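Local coordinates for lipase (PDB 2ORY), which hydrolyses the ester bonds of triacylglycerols as a cold-adapted class 3 lipase of the alpha/beta hydrolase fold, at residues L10-M15 with D50-V55; V54-A59 with L153-E158; I76-K79 with G83-V86; T182-L187 with I199-I204. All blocks are in the same frame, centred on the assembly; numbering follows the deposited sequence.

Contact 1. Residues L10-M15 with D50-V55; sequences LAFSYM and DDWEVV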
loop_
_atom_site.group_PDB
_atom_site.type_symbol
_atom_site.label_atom_id
_atom_site.label_comp_id
_atom_site.label_asym_id
_atom_site.label_seq_id
_atom_site.Cartn_x
_atom_site.Cartn_y
_atom_site.Cartn_z
ATOM N N LEU A 10 8.914 2.851 -4.937
ATOM C CA LEU A 10 9.213 2.443 -3.562
ATOM C C LEU A 10 9.517 3.717 -2.788
ATOM O O LEU A 10 9.123 3.870 -1.636
ATOM C CB LEU A 10 10.444 1.532 -3.510
ATOM C CG LEU A 10 10.813 1.081 -2.090
ATOM C CD1 LEU A 10 9.711 0.136 -1.589
ATOM C CD2 LEU A 10 12.167 0.382 -2.066
ATOM N N ALA A 11 10.232 4.628 -3.448
ATOM C CA ALA A 11 10.593 5.910 -2.859
ATOM C C ALA A 11 9.356 6.745 -2.539
ATOM O O ALA A 11 9.289 7.401 -1.502
ATOM C CB ALA A 11 11.521 6.682 -3.816
ATOM N N PHE A 12 8.381 6.742 -3.439
ATOM C CA PHE A 12 7.161 7.505 -3.210
ATOM C C PHE A 12 6.314 6.838 -2.140
ATOM O O PHE A 12 5.671 7.511 -1.341
ATOM C CB PHE A 12 6.342 7.614 -4.494
ATOM C CG PHE A 12 6.894 8.596 -5.483
ATOM C CD1 PHE A 12 7.304 8.177 -6.751
ATOM C CD2 PHE A 12 6.970 9.949 -5.160
ATOM C CE1 PHE A 12 7.776 9.092 -7.681
ATOM C CE2 PHE A 12 7.443 10.870 -6.080
ATOM C CZ PHE A 12 7.846 10.443 -7.348
ATOM N N SER A 13 6.318 5.510 -2.131
ATOM C CA SER A 13 5.544 4.775 -1.149
ATOM C C SER A 13 6.089 5.058 0.240
ATOM O O SER A 13 5.320 5.212 1.191
ATOM C CB SER A 13 5.594 3.272 -1.422
ATOM O OG SER A 13 4.772 2.923 -2.525
ATOM N N TYR A 14 7.412 5.140 0.359
ATOM C CA TYR A 14 8.028 5.393 1.665
ATOM C C TYR A 14 7.985 6.842 2.120
ATOM O O TYR A 14 7.913 7.117 3.324
ATOM C CB TYR A 14 9.462 4.855 1.711
ATOM C CG TYR A 14 9.496 3.386 2.109
ATOM C CD1 TYR A 14 8.794 2.432 1.365
ATOM C CD2 TYR A 14 10.186 2.953 3.246
ATOM C CE1 TYR A 14 8.768 1.088 1.738
ATOM C CE2 TYR A 14 10.177 1.596 3.635
ATOM C CZ TYR A 14 9.459 0.669 2.873
ATOM O OH TYR A 14 9.413 -0.668 3.228
ATOM N N MET A 15 7.996 7.765 1.167
ATOM C CA MET A 15 7.911 9.185 1.492
ATOM C C MET A 15 6.528 9.447 2.099
ATOM O O MET A 15 6.336 10.416 2.825
ATOM C CB MET A 15 8.092 10.028 0.224
ATOM C CG MET A 15 8.217 11.533 0.484
ATOM S SD MET A 15 8.513 12.477 -1.039
ATOM C CE MET A 15 6.881 12.616 -1.675
ATOM N N ASP A 50 14.629 14.389 -11.876
ATOM C CA ASP A 50 13.475 15.042 -12.500
ATOM C C ASP A 50 12.979 16.124 -11.552
ATOM O O ASP A 50 13.538 16.320 -10.478
ATOM C CB ASP A 50 12.341 14.033 -12.739
ATOM C CG ASP A 50 12.756 12.876 -13.631
ATOM O OD1 ASP A 50 12.804 13.060 -14.866
ATOM O OD2 ASP A 50 13.035 11.782 -13.094
ATOM N N ASP A 51 11.935 16.833 -11.954
ATOM C CA ASP A 51 11.376 17.865 -11.106
ATOM C C ASP A 51 9.941 17.495 -10.803
ATOM O O ASP A 51 9.059 17.562 -11.657
ATOM C CB ASP A 51 11.451 19.236 -11.778
ATOM C CG ASP A 51 12.397 20.190 -11.050
ATOM O OD1 ASP A 51 12.149 20.486 -9.856
ATOM O OD2 ASP A 51 13.387 20.642 -11.671
ATOM N N TRP A 52 9.720 17.085 -9.568
ATOM C CA TRP A 52 8.406 16.666 -9.151
ATOM C C TRP A 52 7.691 17.754 -8.387
ATOM O O TRP A 52 8.327 18.599 -7.755
ATOM C CB TRP A 52 8.536 15.426 -8.295
ATOM C CG TRP A 52 9.267 14.329 -8.979
ATOM C CD1 TRP A 52 10.611 14.086 -8.945
ATOM C CD2 TRP A 52 8.684 13.262 -9.740
ATOM N NE1 TRP A 52 10.900 12.921 -9.624
ATOM C CE2 TRP A 52 9.737 12.399 -10.123
ATOM C CE3 TRP A 52 7.375 12.951 -10.130
ATOM C CZ2 TRP A 52 9.521 11.246 -10.876
ATOM C CZ3 TRP A 52 7.157 11.795 -10.885
ATOM C CH2 TRP A 52 8.229 10.956 -11.247
ATOM N N GLU A 53 6.366 17.703 -8.436
ATOM C CA GLU A 53 5.513 18.672 -7.767
ATOM C C GLU A 53 4.313 17.978 -7.125
ATOM O O GLU A 53 3.604 17.208 -7.782
ATOM C CB GLU A 53 5.005 19.699 -8.791
ATOM C CG GLU A 53 4.102 20.762 -8.218
ATOM C CD GLU A 53 4.857 21.783 -7.377
ATOM O OE1 GLU A 53 4.223 22.394 -6.480
ATOM O OE2 GLU A 53 6.074 21.988 -7.617
ATOM N N VAL A 54 4.085 18.238 -5.844
ATOM C CA VAL A 54 2.932 17.659 -5.165
ATOM C C VAL A 54 1.779 18.523 -5.651
ATOM O O VAL A 54 1.755 19.711 -5.379
ATOM C CB VAL A 54 3.069 17.772 -3.628
ATOM C CG1 VAL A 54 1.811 17.222 -2.943
ATOM C CG2 VAL A 54 4.309 17.011 -3.164
ATOM N N VAL A 55 0.848 17.929 -6.393
ATOM C CA VAL A 55 -0.285 18.661 -6.943
ATOM C C VAL A 55 -1.640 18.335 -6.296
ATOM O O VAL A 55 -2.654 18.959 -6.610
ATOM C CB VAL A 55 -0.367 18.441 -8.469
ATOM C CG1 VAL A 55 0.851 19.093 -9.145
ATOM C CG2 VAL A 55 -0.382 16.951 -8.787
#
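F12 and W52 form a T-shaped (edge-to-face) aromatic pair that joins the N-terminal helix 5-15 to strand 52-63, one of the two edge strands of the alpha/beta hydrolase sheet. The phenyl ring comes in edge first: its CZ stands over the centre of the indole's six-membered ring, 3.8 Å from W52 CE3, and the two planes are turned 76° from each other. Their ring centroids are 5.0 Å apart. This bridge spans a wide gap, since the backbones approach no closer than 11.0 Å between F12 CA and W52 CA. Both side chains leave their backbones with CG anti to the carbonyl carbon (chi1 -76° for F12, -56° for W52), which sends the phenylalanine out from the helix and brings one face of the tryptophan round to receive it. The pair is buried and apolar, with no hydrogen bond between the two segments. I76 of the adjacent strand 66-78 touches both rings, while F47 and L41 pack on the phenylalanine from the connecting chain and helix 30-43. A second atom of the phenyl edge takes part beside the tip: F12 CE1 lies 4.0 Å from W52 CH2, at the far end of the indole.

Contact 2. Residues V54-A59 with L153-E158; sequences VVWGPA and LQFLNE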
loop_
_atom_site.group_PDB
_atom_site.type_symbol
_atom_site.label_atom_id
_atom_site.label_comp_id
_atom_site.label_asym_id
_atom_site.label_seq_id
_atom_site.Cartn_x
_atom_site.Cartn_y
_atom_site.Cartn_z
ATOM N N VAL A 54 4.085 18.238 -5.844
ATOM C CA VAL A 54 2.932 17.659 -5.165
ATOM C C VAL A 54 1.779 18.523 -5.651
ATOM O O VAL A 54 1.755 19.711 -5.379
ATOM C CB VAL A 54 3.069 17.772 -3.628
ATOM C CG1 VAL A 54 1.811 17.222 -2.943
ATOM C CG2 VAL A 54 4.309 17.011 -3.164
ATOM N N VAL A 55 0.848 17.929 -6.393
ATOM C CA VAL A 55 -0.285 18.661 -6.943
ATOM C C VAL A 55 -1.640 18.335 -6.296
ATOM O O VAL A 55 -2.654 18.959 -6.610
ATOM C CB VAL A 55 -0.367 18.441 -8.469
ATOM C CG1 VAL A 55 0.851 19.093 -9.145
ATOM C CG2 VAL A 55 -0.382 16.951 -8.787
ATOM N N TRP A 56 -1.673 17.348 -5.407
ATOM C CA TRP A 56 -2.917 17.037 -4.708
ATOM C C TRP A 56 -2.569 16.370 -3.398
ATOM O O TRP A 56 -1.852 15.369 -3.373
ATOM C CB TRP A 56 -3.815 16.104 -5.506
ATOM C CG TRP A 56 -5.147 15.925 -4.825
ATOM C CD1 TRP A 56 -6.275 16.650 -5.048
ATOM C CD2 TRP A 56 -5.497 14.927 -3.852
ATOM N NE1 TRP A 56 -7.314 16.164 -4.295
ATOM C CE2 TRP A 56 -6.866 15.107 -3.551
ATOM C CE3 TRP A 56 -4.789 13.900 -3.211
ATOM C CZ2 TRP A 56 -7.550 14.292 -2.634
ATOM C CZ3 TRP A 56 -5.473 13.082 -2.290
ATOM C CH2 TRP A 56 -6.840 13.289 -2.015
ATOM N N GLY A 57 -3.084 16.928 -2.309
ATOM C CA GLY A 57 -2.786 16.383 -1.000
ATOM C C GLY A 57 -1.484 16.976 -0.492
ATOM O O GLY A 57 -0.969 17.932 -1.076
ATOM N N PRO A 58 -0.926 16.430 0.600
ATOM C CA PRO A 58 -1.530 15.280 1.294
ATOM C C PRO A 58 -2.906 15.468 1.955
ATOM O O PRO A 58 -3.150 16.455 2.655
ATOM C CB PRO A 58 -0.452 14.880 2.306
ATOM C CG PRO A 58 0.254 16.167 2.602
ATOM C CD PRO A 58 0.334 16.845 1.244
ATOM N N ALA A 59 -3.806 14.526 1.681
ATOM C CA ALA A 59 -5.133 14.498 2.286
ATOM C C ALA A 59 -4.993 13.417 3.365
ATOM O O ALA A 59 -4.674 12.255 3.070
ATOM C CB ALA A 59 -6.179 14.084 1.273
ATOM N N LEU A 153 -11.108 12.008 -7.472
ATOM C CA LEU A 153 -11.775 11.909 -8.765
ATOM C C LEU A 153 -12.042 13.289 -9.373
ATOM O O LEU A 153 -11.788 13.515 -10.564
ATOM C CB LEU A 153 -13.075 11.107 -8.635
ATOM C CG LEU A 153 -13.857 10.857 -9.928
ATOM C CD1 LEU A 153 -12.936 10.268 -10.970
ATOM C CD2 LEU A 153 -15.034 9.935 -9.653
ATOM N N GLN A 154 -12.558 14.214 -8.570
ATOM C CA GLN A 154 -12.808 15.559 -9.060
ATOM C C GLN A 154 -11.495 16.204 -9.516
ATOM O O GLN A 154 -11.447 16.850 -10.571
ATOM C CB GLN A 154 -13.460 16.407 -7.967
ATOM C CG GLN A 154 -14.843 15.897 -7.548
ATOM C CD GLN A 154 -15.360 16.572 -6.293
ATOM O OE1 GLN A 154 -14.584 17.105 -5.501
ATOM N NE2 GLN A 154 -16.674 16.533 -6.092
ATOM N N PHE A 155 -10.428 16.033 -8.738
ATOM C CA PHE A 155 -9.132 16.618 -9.103
ATOM C C PHE A 155 -8.598 16.099 -10.448
ATOM O O PHE A 155 -8.130 16.877 -11.282
ATOM C CB PHE A 155 -8.077 16.338 -8.020
ATOM C CG PHE A 155 -6.691 16.789 -8.399
ATOM C CD1 PHE A 155 -6.353 18.135 -8.377
ATOM C CD2 PHE A 155 -5.737 15.870 -8.823
ATOM C CE1 PHE A 155 -5.093 18.554 -8.772
ATOM C CE2 PHE A 155 -4.476 16.283 -9.220
ATOM C CZ PHE A 155 -4.152 17.629 -9.195
ATOM N N LEU A 156 -8.646 14.785 -10.641
ATOM C CA LEU A 156 -8.158 14.190 -11.877
ATOM C C LEU A 156 -8.980 14.680 -13.071
ATOM O O LEU A 156 -8.423 15.075 -14.091
ATOM C CB LEU A 156 -8.217 12.658 -11.799
ATOM C CG LEU A 156 -7.354 11.935 -10.749
ATOM C CD1 LEU A 156 -7.704 10.443 -10.746
ATOM C CD2 LEU A 156 -5.867 12.144 -11.048
ATOM N N ASN A 157 -10.302 14.662 -12.939
ATOM C CA ASN A 157 -11.158 15.100 -14.029
ATOM C C ASN A 157 -10.909 16.558 -14.385
ATOM O O ASN A 157 -10.933 16.938 -15.550
ATOM C CB ASN A 157 -12.635 14.868 -13.685
ATOM C CG ASN A 157 -13.080 13.445 -14.001
ATOM O OD1 ASN A 157 -12.912 12.975 -15.124
ATOM N ND2 ASN A 157 -13.649 12.758 -13.014
ATOM N N GLU A 158 -10.637 17.366 -13.375
ATOM C CA GLU A 158 -10.378 18.782 -13.582
ATOM C C GLU A 158 -8.987 19.031 -14.164
ATOM O O GLU A 158 -8.785 19.931 -14.991
ATOM C CB GLU A 158 -10.529 19.510 -12.245
ATOM C CG GLU A 158 -9.929 20.888 -12.182
ATOM C CD GLU A 158 -10.011 21.476 -10.786
ATOM O OE1 GLU A 158 -11.119 21.885 -10.369
ATOM O OE2 GLU A 158 -8.962 21.512 -10.097
#
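The ring of F155 packs against V55 and W56 at the point where the edge strand turns a corner. W56 CB sits over the centre of one face of the phenyl ring, 3.8 Å from the F155 ring centroid and 13° off its normal, a CH-pi contact. The indole continues past the base of the phenylalanine, bringing W56 CD1 to 3.4 Å from F155 CG. The two ring planes are inclined at 44°. At the other end of the phenyl ring, F155 CZ reaches V55 CG2 at 3.9 Å and approaches V55 O to 3.3 Å, so the tip of the ring meets both a methyl group and a peptide oxygen. With CG anti to the backbone N (chi1 174°), F155 extends from its helix toward the strand; W56 has its CG likewise anti, and the two side chains overlap while pointing opposite ways.

Around this first shell, V55 and W56 both face V75 in a classic beta bulge, which puts two consecutive residues opposite a single partner. The indole NE1 is hydrogen-bonded to K150 O, just ahead of helix 152-160, tying the tryptophan to the chain that leads into F155. Strand 66-78 flanks the site, with M73 and V75 against W56, while L153 and L156 on the same helix pack against W186 and L187 of helix 175-189.

Contact 3. Residues I76-K79 with G83-V86; sequences IQKK and GEYV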
loop_
_atom_site.group_PDB
_atom_site.type_symbol
_atom_site.label_atom_id
_atom_site.label_comp_id
_atom_site.label_asym_id
_atom_site.label_seq_id
_atom_site.Cartn_x
_atom_site.Cartn_y
_atom_site.Cartn_z
ATOM N N ILE A 76 1.706 13.151 -7.056
ATOM C CA ILE A 76 2.912 13.867 -7.498
ATOM C C ILE A 76 2.847 13.923 -9.020
ATOM O O ILE A 76 2.511 12.933 -9.665
ATOM C CB ILE A 76 4.240 13.121 -7.157
ATOM C CG1 ILE A 76 4.224 12.614 -5.719
ATOM C CG2 ILE A 76 5.427 14.033 -7.376
ATOM C CD1 ILE A 76 3.537 11.253 -5.596
ATOM N N GLN A 77 3.175 15.073 -9.586
ATOM C CA GLN A 77 3.177 15.230 -11.030
ATOM C C GLN A 77 4.592 15.556 -11.490
ATOM O O GLN A 77 5.248 16.425 -10.919
ATOM C CB GLN A 77 2.236 16.364 -11.450
ATOM C CG GLN A 77 2.268 16.659 -12.948
ATOM C CD GLN A 77 1.362 17.813 -13.355
ATOM O OE1 GLN A 77 1.154 18.060 -14.544
ATOM N NE2 GLN A 77 0.824 18.527 -12.373
ATOM N N LYS A 78 5.062 14.850 -12.510
ATOM C CA LYS A 78 6.388 15.105 -13.059
ATOM C C LYS A 78 6.354 16.412 -13.858
ATOM O O LYS A 78 5.592 16.527 -14.818
ATOM C CB LYS A 78 6.808 13.951 -13.973
ATOM C CG LYS A 78 7.929 14.308 -14.947
ATOM C CD LYS A 78 9.174 13.471 -14.737
ATOM C CE LYS A 78 8.942 12.016 -15.097
ATOM N NZ LYS A 78 10.214 11.238 -15.066
ATOM N N LYS A 79 7.172 17.391 -13.466
ATOM C CA LYS A 79 7.219 18.688 -14.163
ATOM C C LYS A 79 7.526 18.510 -15.646
ATOM O O LYS A 79 8.252 17.600 -16.033
ATOM C CB LYS A 79 8.301 19.594 -13.564
ATOM C CG LYS A 79 8.005 20.180 -12.193
ATOM C CD LYS A 79 6.839 21.139 -12.241
ATOM C CE LYS A 79 6.964 22.196 -11.157
ATOM N NZ LYS A 79 8.137 23.100 -11.382
ATOM N N GLY A 83 0.715 15.209 -18.396
ATOM C CA GLY A 83 -0.049 14.060 -17.941
ATOM C C GLY A 83 0.750 12.872 -17.433
ATOM O O GLY A 83 0.571 11.754 -17.915
ATOM N N GLU A 84 1.635 13.105 -16.469
ATOM C CA GLU A 84 2.449 12.034 -15.872
ATOM C C GLU A 84 2.279 12.164 -14.352
ATOM O O GLU A 84 2.894 13.017 -13.712
ATOM C CB GLU A 84 3.928 12.204 -16.265
ATOM C CG GLU A 84 4.723 10.911 -16.589
ATOM C CD GLU A 84 5.293 10.198 -15.359
ATOM O OE1 GLU A 84 4.504 9.793 -14.480
ATOM O OE2 GLU A 84 6.532 10.032 -15.278
ATOM N N TYR A 85 1.439 11.320 -13.775
ATOM C CA TYR A 85 1.194 11.400 -12.346
ATOM C C TYR A 85 1.441 10.141 -11.527
ATOM O O TYR A 85 1.349 9.014 -12.029
ATOM C CB TYR A 85 -0.255 11.819 -12.092
ATOM C CG TYR A 85 -0.691 13.061 -12.838
ATOM C CD1 TYR A 85 -1.079 13.001 -14.179
ATOM C CD2 TYR A 85 -0.712 14.302 -12.199
ATOM C CE1 TYR A 85 -1.480 14.151 -14.861
ATOM C CE2 TYR A 85 -1.107 15.456 -12.878
ATOM C CZ TYR A 85 -1.491 15.374 -14.206
ATOM O OH TYR A 85 -1.880 16.521 -14.872
ATOM N N VAL A 86 1.742 10.357 -10.249
ATOM C CA VAL A 86 1.904 9.263 -9.294
ATOM C C VAL A 86 0.893 9.480 -8.162
ATOM O O VAL A 86 0.859 10.550 -7.574
ATOM C CB VAL A 86 3.319 9.229 -8.639
ATOM C CG1 VAL A 86 3.360 8.165 -7.551
ATOM C CG2 VAL A 86 4.376 8.925 -9.668
#
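I76 and V86 grip each other through two backbone hydrogen bonds, I76 N to V86 O and V86 N to I76 O, each 2.8 Å long. They are an antiparallel hydrogen-bonded pair of the beta hairpin made by strands 66-78 and 84-90. The ladder continues toward the turn with K78 N to E84 O at 3.1 Å. Between these rungs lies the non-hydrogen-bonded pair of Q77 and Y85, where the C-alpha of Y85 makes a CA-H...O contact with I76 O.

On one face, I76 and V86 lie side by side, and the far methyl of the isoleucine, CD1, turns in to meet V86 CG1 at 3.7 Å. On the other, the extended Q77 chain runs alongside the tyrosine ring in the same direction. Its CD comes 3.4 Å from Y85 CE2, with the amide plane tilted 32° from the ring. The phenol oxygen is hydrogen-bonded to K159 NZ from helix 152-160.

Nearer the turn, the ammonium of K78 forms a salt bridge with D50 OD1. Bends at chi2 and chi3 lay K78 CE beside the other carboxylate, 3.1 Å from E84 OE2, while NZ points on past it toward D50; the K78 NZ to E84 OE2 salt bridge is accordingly long, 3.9 Å. The register of the hairpin thus rests on the three backbone bonds, and the K78-E84 pair probably adds little beyond general electrostatic attraction.

Contact 4. Residues T182-L187 with I199-I204; sequences TLALWL and IDISTI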
loop_
_atom_site.group_PDB
_atom_site.type_symbol
_atom_site.label_atom_id
_atom_site.label_comp_id
_atom_site.label_asym_id
_atom_site.label_seq_id
_atom_site.Cartn_x
_atom_site.Cartn_y
_atom_site.Cartn_z
ATOM N N THR A 182 -6.174 -1.625 -5.351
ATOM C CA THR A 182 -7.625 -1.610 -5.380
ATOM C C THR A 182 -8.109 -0.270 -5.960
ATOM O O THR A 182 -9.004 -0.254 -6.797
ATOM C CB THR A 182 -8.210 -1.864 -3.949
ATOM O OG1 THR A 182 -7.746 -3.139 -3.467
ATOM C CG2 THR A 182 -9.759 -1.876 -3.969
ATOM N N LEU A 183 -7.492 0.843 -5.560
ATOM C CA LEU A 183 -7.917 2.140 -6.069
ATOM C C LEU A 183 -7.712 2.211 -7.578
ATOM O O LEU A 183 -8.582 2.725 -8.296
ATOM C CB LEU A 183 -7.161 3.301 -5.390
ATOM C CG LEU A 183 -7.659 4.698 -5.816
ATOM C CD1 LEU A 183 -7.740 5.650 -4.640
ATOM C CD2 LEU A 183 -6.734 5.266 -6.853
ATOM N N ALA A 184 -6.572 1.697 -8.046
ATOM C CA ALA A 184 -6.250 1.686 -9.473
ATOM C C ALA A 184 -7.330 0.955 -10.271
ATOM O O ALA A 184 -7.714 1.400 -11.349
ATOM C CB ALA A 184 -4.890 1.023 -9.701
ATOM N N LEU A 185 -7.815 -0.169 -9.747
ATOM C CA LEU A 185 -8.862 -0.915 -10.436
ATOM C C LEU A 185 -10.149 -0.099 -10.484
ATOM O O LEU A 185 -10.876 -0.151 -11.475
ATOM C CB LEU A 185 -9.155 -2.264 -9.755
ATOM C CG LEU A 185 -10.203 -3.165 -10.458
ATOM C CD1 LEU A 185 -9.740 -3.495 -11.877
ATOM C CD2 LEU A 185 -10.408 -4.458 -9.691
ATOM N N TRP A 186 -10.438 0.654 -9.425
ATOM C CA TRP A 186 -11.648 1.458 -9.415
ATOM C C TRP A 186 -11.581 2.521 -10.508
ATOM O O TRP A 186 -12.566 2.755 -11.204
ATOM C CB TRP A 186 -11.847 2.116 -8.054
ATOM C CG TRP A 186 -12.740 3.320 -8.088
ATOM C CD1 TRP A 186 -14.056 3.356 -8.430
ATOM C CD2 TRP A 186 -12.377 4.657 -7.739
ATOM N NE1 TRP A 186 -14.542 4.633 -8.313
ATOM C CE2 TRP A 186 -13.532 5.455 -7.891
ATOM C CE3 TRP A 186 -11.184 5.263 -7.299
ATOM C CZ2 TRP A 186 -13.536 6.825 -7.623
ATOM C CZ3 TRP A 186 -11.194 6.621 -7.029
ATOM C CH2 TRP A 186 -12.367 7.390 -7.190
ATOM N N LEU A 187 -10.415 3.155 -10.655
ATOM C CA LEU A 187 -10.213 4.180 -11.678
ATOM C C LEU A 187 -10.374 3.548 -13.056
ATOM O O LEU A 187 -10.986 4.129 -13.945
ATOM C CB LEU A 187 -8.820 4.809 -11.535
ATOM C CG LEU A 187 -8.620 5.663 -10.281
ATOM C CD1 LEU A 187 -7.196 6.235 -10.190
ATOM C CD2 LEU A 187 -9.615 6.788 -10.346
ATOM N N ILE A 199 -6.404 7.705 -20.324
ATOM C CA ILE A 199 -5.348 7.686 -19.336
ATOM C C ILE A 199 -4.867 6.242 -19.173
ATOM O O ILE A 199 -5.675 5.313 -19.200
ATOM C CB ILE A 199 -5.835 8.272 -18.006
ATOM C CG1 ILE A 199 -4.864 7.887 -16.891
ATOM C CG2 ILE A 199 -7.243 7.830 -17.742
ATOM C CD1 ILE A 199 -5.297 8.346 -15.549
ATOM N N ASP A 200 -3.550 6.070 -19.064
ATOM C CA ASP A 200 -2.919 4.758 -18.900
ATOM C C ASP A 200 -2.690 4.565 -17.411
ATOM O O ASP A 200 -1.872 5.265 -16.796
ATOM C CB ASP A 200 -1.571 4.698 -19.633
ATOM C CG ASP A 200 -1.730 4.579 -21.147
ATOM O OD1 ASP A 200 -2.798 4.964 -21.671
ATOM O OD2 ASP A 200 -0.783 4.109 -21.815
ATOM N N ILE A 201 -3.420 3.612 -16.844
ATOM C CA ILE A 201 -3.353 3.333 -15.420
ATOM C C ILE A 201 -2.548 2.090 -15.091
ATOM O O ILE A 201 -2.823 1.012 -15.603
ATOM C CB ILE A 201 -4.778 3.154 -14.833
ATOM C CG1 ILE A 201 -5.597 4.431 -15.064
ATOM C CG2 ILE A 201 -4.687 2.779 -13.339
ATOM C CD1 ILE A 201 -7.041 4.351 -14.603
ATOM N N SER A 202 -1.555 2.251 -14.229
ATOM C CA SER A 202 -0.737 1.126 -13.789
ATOM C C SER A 202 -0.586 1.212 -12.276
ATOM O O SER A 202 -0.857 2.249 -11.670
ATOM C CB SER A 202 0.652 1.195 -14.408
ATOM O OG SER A 202 1.213 2.451 -14.098
ATOM N N THR A 203 -0.129 0.130 -11.662
ATOM C CA THR A 203 0.060 0.145 -10.227
ATOM C C THR A 203 1.186 -0.772 -9.778
ATOM O O THR A 203 1.348 -1.880 -10.299
ATOM C CB THR A 203 -1.249 -0.250 -9.492
ATOM O OG1 THR A 203 -1.028 -0.235 -8.080
ATOM C CG2 THR A 203 -1.706 -1.639 -9.909
ATOM N N ILE A 204 1.971 -0.284 -8.821
ATOM C CA ILE A 204 3.067 -1.047 -8.245
ATOM C C ILE A 204 2.866 -1.049 -6.734
ATOM O O ILE A 204 3.363 -0.183 -6.019
ATOM C CB ILE A 204 4.452 -0.434 -8.608
ATOM C CG1 ILE A 204 4.649 -0.497 -10.122
ATOM C CG2 ILE A 204 5.589 -1.251 -7.974
ATOM C CD1 ILE A 204 6.001 0.047 -10.597
#
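This contact belongs to a right-handed beta-alpha-beta crossover of the alpha/beta hydrolase core, in which strand 166-173, helix 175-189 and strand 199-206 follow one another and the two strands run parallel. Here the helix lies on its last strand: the segment axes pass 8.4 Å apart and run nearly antiparallel, at 167°. The closest backbone approach, 6.5 Å between A184 CA and T203 CA, falls at A184, whose small side chain points toward the strand; its CB lies 3.9 Å from T203 CB and 4.0 Å from I201 CG2, so it sits between two successive residues on the same face of the strand.

The two branches of I201 divide the work. CG2 stands anti to the backbone N and meets the alanine, while CG1, anti to the carbonyl carbon (chi1 -59°), carries the terminal methyl down the helix to L187. T203 offers its carbon side to A184; its OG1 is hydrogen-bonded to V170 O on the neighbouring strand, so this buried hydroxyl is satisfied within the sheet. No hydrogen bond joins the two segments; the side chains meet by apolar packing, with I201 CG2 also lying against A184 O at 3.9 Å. V170 also touches A184 and L183, while L224 of helix 214-224 packs on T203. About one turn further along the helix from the alanine, the contact closes where I201 CD1 comes to 3.6 Å from L187 CB.

In the fold
Contacts 1, 2 and 3 gather at the antiparallel edge of the five-stranded sheet, whereas contact 4 lies at its opposite edge, on strand 199-206. Contacts 1 and 2 share V54 and V55, and their centres are about 14 Å apart. Contact 3 is closer to contact 1, about 9 Å between centres, and backbone pairing of E53 with Q77 joins them. Contacts 2 and 4, about 15 Å between centres, touch through helices 152-160 and 175-189. The helix of contact 4 follows a probable nucleophile elbow at S174, which with H312 and D236 has the geometry of a catalytic triad; F12 and T203 lie near that elbow without touching it.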